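Local atomic coordinates of hexapeptide transferase family protein (Anaplasma phagocytophilum, PDB entry 3IXC), a protein that binds magnesium and is probably a transferase, built as a left-handed beta-helix of the gamma-carbonic-anhydrase-like group. Residues R47-V52 against V65-V70; K56-W61 against I73-G78. One frame throughout, in Å; residues are numbered along the deposited sequence.

In the fold
Both contacts join neighbouring coils of the left-handed beta-helix, and each pairs a position on one coil with its equivalent on the next. Contact 1 lies along a flat face and runs into the following corner. It is a buried parallel strand pair held by four backbone hydrogen bonds. Contact 2 sits at another corner, is partly buried, and has one direct hydrogen bond, with charged and amide side chains outside and apolar ones inside. The two meet where the chain passes from one face to the next: D51 O lies 2.9 Å from I73 N, a probable hydrogen bond. Contact 1 also reaches the subunit interface near the magnesium site.

Contact 1 of 2, residues R47-V52 against V65-V70; sequences RIIGDV and VLRGDV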
# COMPACT_ATOMS: atom_id res chain seq x y z
N ARG A 47 7.20 10.40 -5.36
CA ARG A 47 8.63 10.53 -5.06
C ARG A 47 9.38 9.70 -6.07
O ARG A 47 9.15 8.49 -6.20
CB ARG A 47 8.94 10.13 -3.61
CG ARG A 47 8.41 11.10 -2.55
CD ARG A 47 9.12 12.46 -2.59
NE ARG A 47 8.63 13.41 -1.59
CZ ARG A 47 7.63 14.28 -1.78
NH1 ARG A 47 6.97 14.33 -2.92
NH2 ARG A 47 7.29 15.10 -0.79
N ILE A 48 10.26 10.37 -6.81
CA ILE A 48 11.04 9.74 -7.86
C ILE A 48 12.50 10.01 -7.55
O ILE A 48 12.95 11.16 -7.53
CB ILE A 48 10.65 10.29 -9.25
CG1 ILE A 48 9.15 10.13 -9.49
CG2 ILE A 48 11.41 9.57 -10.36
CD1 ILE A 48 8.67 10.70 -10.81
N ILE A 49 13.24 8.94 -7.26
CA ILE A 49 14.58 9.06 -6.70
C ILE A 49 15.64 8.46 -7.60
O ILE A 49 15.52 7.31 -8.03
CB ILE A 49 14.67 8.38 -5.29
CG1 ILE A 49 13.60 8.93 -4.33
CG2 ILE A 49 16.08 8.54 -4.69
CD1 ILE A 49 12.41 8.00 -4.12
N GLY A 50 16.69 9.23 -7.86
CA GLY A 50 17.87 8.71 -8.54
C GLY A 50 17.72 8.39 -10.01
O GLY A 50 17.25 9.21 -10.80
N ASP A 51 18.15 7.18 -10.38
CA ASP A 51 18.30 6.81 -11.78
C ASP A 51 16.98 6.33 -12.35
O ASP A 51 16.75 5.13 -12.48
CB ASP A 51 19.39 5.74 -11.92
CG ASP A 51 19.88 5.57 -13.35
OD1 ASP A 51 19.35 6.20 -14.29
OD2 ASP A 51 20.83 4.78 -13.52
N VAL A 52 16.10 7.28 -12.66
CA VAL A 52 14.78 6.94 -13.17
C VAL A 52 14.51 7.79 -14.40
O VAL A 52 14.75 9.00 -14.38
CB VAL A 52 13.67 7.24 -12.12
CG1 VAL A 52 12.29 6.89 -12.67
CG2 VAL A 52 13.93 6.47 -10.82
N VAL A 65 6.09 5.70 -5.36
CA VAL A 65 7.51 5.85 -5.04
C VAL A 65 8.29 5.05 -6.08
O VAL A 65 8.15 3.83 -6.16
CB VAL A 65 7.84 5.32 -3.62
CG1 VAL A 65 9.34 5.47 -3.33
CG2 VAL A 65 7.02 6.06 -2.56
N LEU A 66 9.08 5.75 -6.90
CA LEU A 66 9.98 5.08 -7.84
C LEU A 66 11.39 5.31 -7.33
O LEU A 66 11.97 6.37 -7.55
CB LEU A 66 9.82 5.63 -9.26
CG LEU A 66 8.42 5.71 -9.87
CD1 LEU A 66 8.52 6.14 -11.33
CD2 LEU A 66 7.64 4.42 -9.79
N ARG A 67 11.93 4.30 -6.64
CA ARG A 67 13.20 4.48 -5.93
C ARG A 67 14.35 3.84 -6.70
O ARG A 67 14.61 2.63 -6.57
CB ARG A 67 13.08 3.98 -4.48
CG ARG A 67 14.34 4.27 -3.64
CD ARG A 67 14.03 4.49 -2.16
NE ARG A 67 13.42 3.34 -1.48
CZ ARG A 67 14.11 2.30 -0.99
NH1 ARG A 67 13.46 1.33 -0.36
NH2 ARG A 67 15.43 2.24 -1.11
N GLY A 68 15.02 4.65 -7.52
CA GLY A 68 16.11 4.16 -8.35
C GLY A 68 17.46 4.48 -7.73
O GLY A 68 18.33 5.09 -8.37
N ASP A 69 17.65 4.05 -6.48
CA ASP A 69 18.92 4.32 -5.80
C ASP A 69 19.99 3.27 -6.16
O ASP A 69 21.07 3.63 -6.65
CB ASP A 69 18.75 4.58 -4.29
CG ASP A 69 17.80 3.59 -3.60
OD1 ASP A 69 17.53 2.51 -4.15
OD2 ASP A 69 17.34 3.92 -2.49
N VAL A 70 19.65 2.00 -5.97
CA VAL A 70 20.58 0.87 -6.18
C VAL A 70 20.69 0.50 -7.66
O VAL A 70 21.77 0.12 -8.12
CB VAL A 70 20.14 -0.38 -5.36
CG1 VAL A 70 21.13 -1.53 -5.57
CG2 VAL A 70 20.03 -0.05 -3.89
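Four main-chain hydrogen bonds tie R47-V52 to V65-V70, two neighbouring coils of a left-handed parallel beta-helix. L66 N donates to R47 O at 2.8 Å, and I49 N donates to L66 O at 2.9 Å. L66 thus uses both its N and its O on the same neighbouring strand. G68 N to I49 O, 2.8 Å, is more bent, at 140°. D51 N then reaches G68 O and carries the ladder into the corner, where D51 centres an inverse gamma turn.

R67 and D69 form a salt bridge within their own coil. R67 NH2 lies 2.9 Å from D69 OD2 and meets the syn lone pair, with the oxygen nearly in the guanidinium plane. The second subunit adds more partners: its D83 bridges R67 NH1, its Y190 hydrogen-bonds D69 OD2, and its W61 makes a cation-pi contact with R67. D69 OD1 is hydrogen-bonded to NE2 of H88, a magnesium ligand. D69 therefore probably helps to position that first-shell histidine.

I49, V65 and R67 share one face of the sheet. I49 CD1 lies over the neighbouring strand, 4.1 Å from V65 CG1, and also touches R67 CB. L66 and V52 meet on the other side of the strand, inside the coil. The V52 side chain crosses that of L66 at about a right angle, and V52 CG1 lies 4.1 Å from L66 CD1. With V52 CG1 anti to the backbone N (chi1 180°), CG2 stands beside that N and comes 3.8 Å from L66 O.

Contact 2 of 2, residues K56-W61 against I73-G78; sequences KNASIW and IEVGEG
K56 and G78 make the one direct hydrogen bond between K56-W61 and I73-G78. G78 N donates to K56 O at 2.8 Å, nearly in line with the carbonyl. The bond itself is somewhat bent, at 143°. E77 CA makes a CA-H...O contact to K56 O at 3.1 Å. The E77 side chain also passes close, with E77 CG 3.3 Å from K56 O. K56 O is thus covered by E77 and bonded by G78.

Charge and water act on the outer side. The side chains of K56 and E77 lie alongside each other and point the same way. Both have CG anti to the backbone N (chi1 165° and 168°) and run on extended, so their stems stay together. Their charged ends do not form a salt bridge: K56 NZ is 4.6 Å from E77 OE2. The attraction is probably modest. A water joins E77 to N57 instead. It accepts from N57 ND2 at 2.8 Å and donates to E77 OE2 at 2.7 Å. The other end of the N57 amide, OD1, takes a hydrogen bond from R188, near the end of the C-terminal helix.

Apolar contacts lie on the inner side. V75 points from its strand toward the other segment and offers CG1 to two partners. A58 CB is 4.4 Å from V75 CG1, and I60 CD1 is at a similar range. I54 and I81 also touch both V75 and I60.

K56 and N57 correspond to E77 and G78 one coil later, with both N57 and G78 at positive phi. This stacking of equivalent turns, with aliphatic side chains inside, is characteristic of a corner of the left-handed beta-helix of hexapeptide-repeat proteins.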
# COMPACT_ATOMS: atom_id res chain seq x y z
N LYS A 56 7.47 10.17 -22.52
CA LYS A 56 6.39 11.01 -23.02
C LYS A 56 5.01 10.49 -22.60
O LYS A 56 4.73 9.30 -22.75
CB LYS A 56 6.49 11.07 -24.56
CG LYS A 56 5.28 11.59 -25.28
CD LYS A 56 5.57 11.62 -26.79
CE LYS A 56 4.35 12.07 -27.58
NZ LYS A 56 4.68 12.17 -29.05
N ASN A 57 4.17 11.38 -22.08
CA ASN A 57 2.77 11.06 -21.76
C ASN A 57 2.56 10.01 -20.67
O ASN A 57 1.45 9.53 -20.51
CB ASN A 57 1.98 10.65 -23.01
CG ASN A 57 1.85 11.77 -24.03
OD1 ASN A 57 1.87 12.97 -23.69
ND2 ASN A 57 1.71 11.40 -25.30
N ALA A 58 3.63 9.65 -19.96
CA ALA A 58 3.47 8.77 -18.79
C ALA A 58 2.73 9.51 -17.68
O ALA A 58 2.65 10.74 -17.69
CB ALA A 58 4.82 8.26 -18.30
N SER A 59 2.19 8.76 -16.73
CA SER A 59 1.54 9.37 -15.58
C SER A 59 1.88 8.57 -14.33
O SER A 59 1.70 7.35 -14.27
CB SER A 59 0.02 9.54 -15.78
OG SER A 59 -0.64 8.32 -16.13
N ILE A 60 2.42 9.29 -13.35
CA ILE A 60 2.89 8.70 -12.09
C ILE A 60 2.01 9.31 -11.00
O ILE A 60 2.03 10.53 -10.80
CB ILE A 60 4.39 9.02 -11.87
CG1 ILE A 60 5.22 8.65 -13.11
CG2 ILE A 60 4.90 8.36 -10.59
CD1 ILE A 60 5.21 7.15 -13.49
N TRP A 61 1.25 8.46 -10.32
CA TRP A 61 0.11 8.91 -9.51
C TRP A 61 0.43 9.16 -8.03
O TRP A 61 1.59 9.09 -7.61
CB TRP A 61 -1.09 7.98 -9.76
CG TRP A 61 -1.54 8.16 -11.19
CD1 TRP A 61 -1.05 7.52 -12.31
CD2 TRP A 61 -2.49 9.12 -11.66
NE1 TRP A 61 -1.66 8.02 -13.45
CE2 TRP A 61 -2.55 8.99 -13.08
CE3 TRP A 61 -3.31 10.06 -11.03
CZ2 TRP A 61 -3.40 9.78 -13.87
CZ3 TRP A 61 -4.17 10.84 -11.82
CH2 TRP A 61 -4.20 10.69 -13.23
N ILE A 73 15.45 2.60 -13.04
CA ILE A 73 14.06 2.33 -13.39
C ILE A 73 13.77 3.08 -14.69
O ILE A 73 14.06 4.26 -14.80
CB ILE A 73 13.10 2.81 -12.28
CG1 ILE A 73 13.37 2.07 -10.96
CG2 ILE A 73 11.63 2.60 -12.71
CD1 ILE A 73 12.74 2.73 -9.73
N GLU A 74 13.21 2.37 -15.66
CA GLU A 74 12.83 2.99 -16.93
C GLU A 74 11.33 2.83 -17.10
O GLU A 74 10.79 1.74 -16.92
CB GLU A 74 13.57 2.33 -18.09
CG GLU A 74 15.09 2.49 -18.02
CD GLU A 74 15.82 1.79 -19.15
OE1 GLU A 74 15.22 0.93 -19.82
OE2 GLU A 74 17.01 2.12 -19.37
N VAL A 75 10.66 3.94 -17.42
CA VAL A 75 9.22 3.94 -17.64
C VAL A 75 8.93 4.50 -19.03
O VAL A 75 9.17 5.68 -19.30
CB VAL A 75 8.49 4.77 -16.57
CG1 VAL A 75 6.97 4.76 -16.82
CG2 VAL A 75 8.83 4.26 -15.14
N GLY A 76 8.39 3.65 -19.90
CA GLY A 76 8.16 4.02 -21.29
C GLY A 76 7.01 4.99 -21.51
O GLY A 76 6.20 5.24 -20.62
N GLU A 77 6.97 5.53 -22.73
CA GLU A 77 5.91 6.42 -23.20
C GLU A 77 4.52 5.87 -22.89
O GLU A 77 4.26 4.68 -23.10
CB GLU A 77 6.05 6.63 -24.71
CG GLU A 77 4.86 7.30 -25.37
CD GLU A 77 4.96 7.36 -26.89
OE1 GLU A 77 5.97 6.88 -27.47
OE2 GLU A 77 4.03 7.90 -27.52
N GLY A 78 3.62 6.74 -22.41
CA GLY A 78 2.20 6.41 -22.31
C GLY A 78 1.85 5.42 -21.21
O GLY A 78 0.76 4.85 -21.21
O HOH W 1 1.87 8.70 -26.06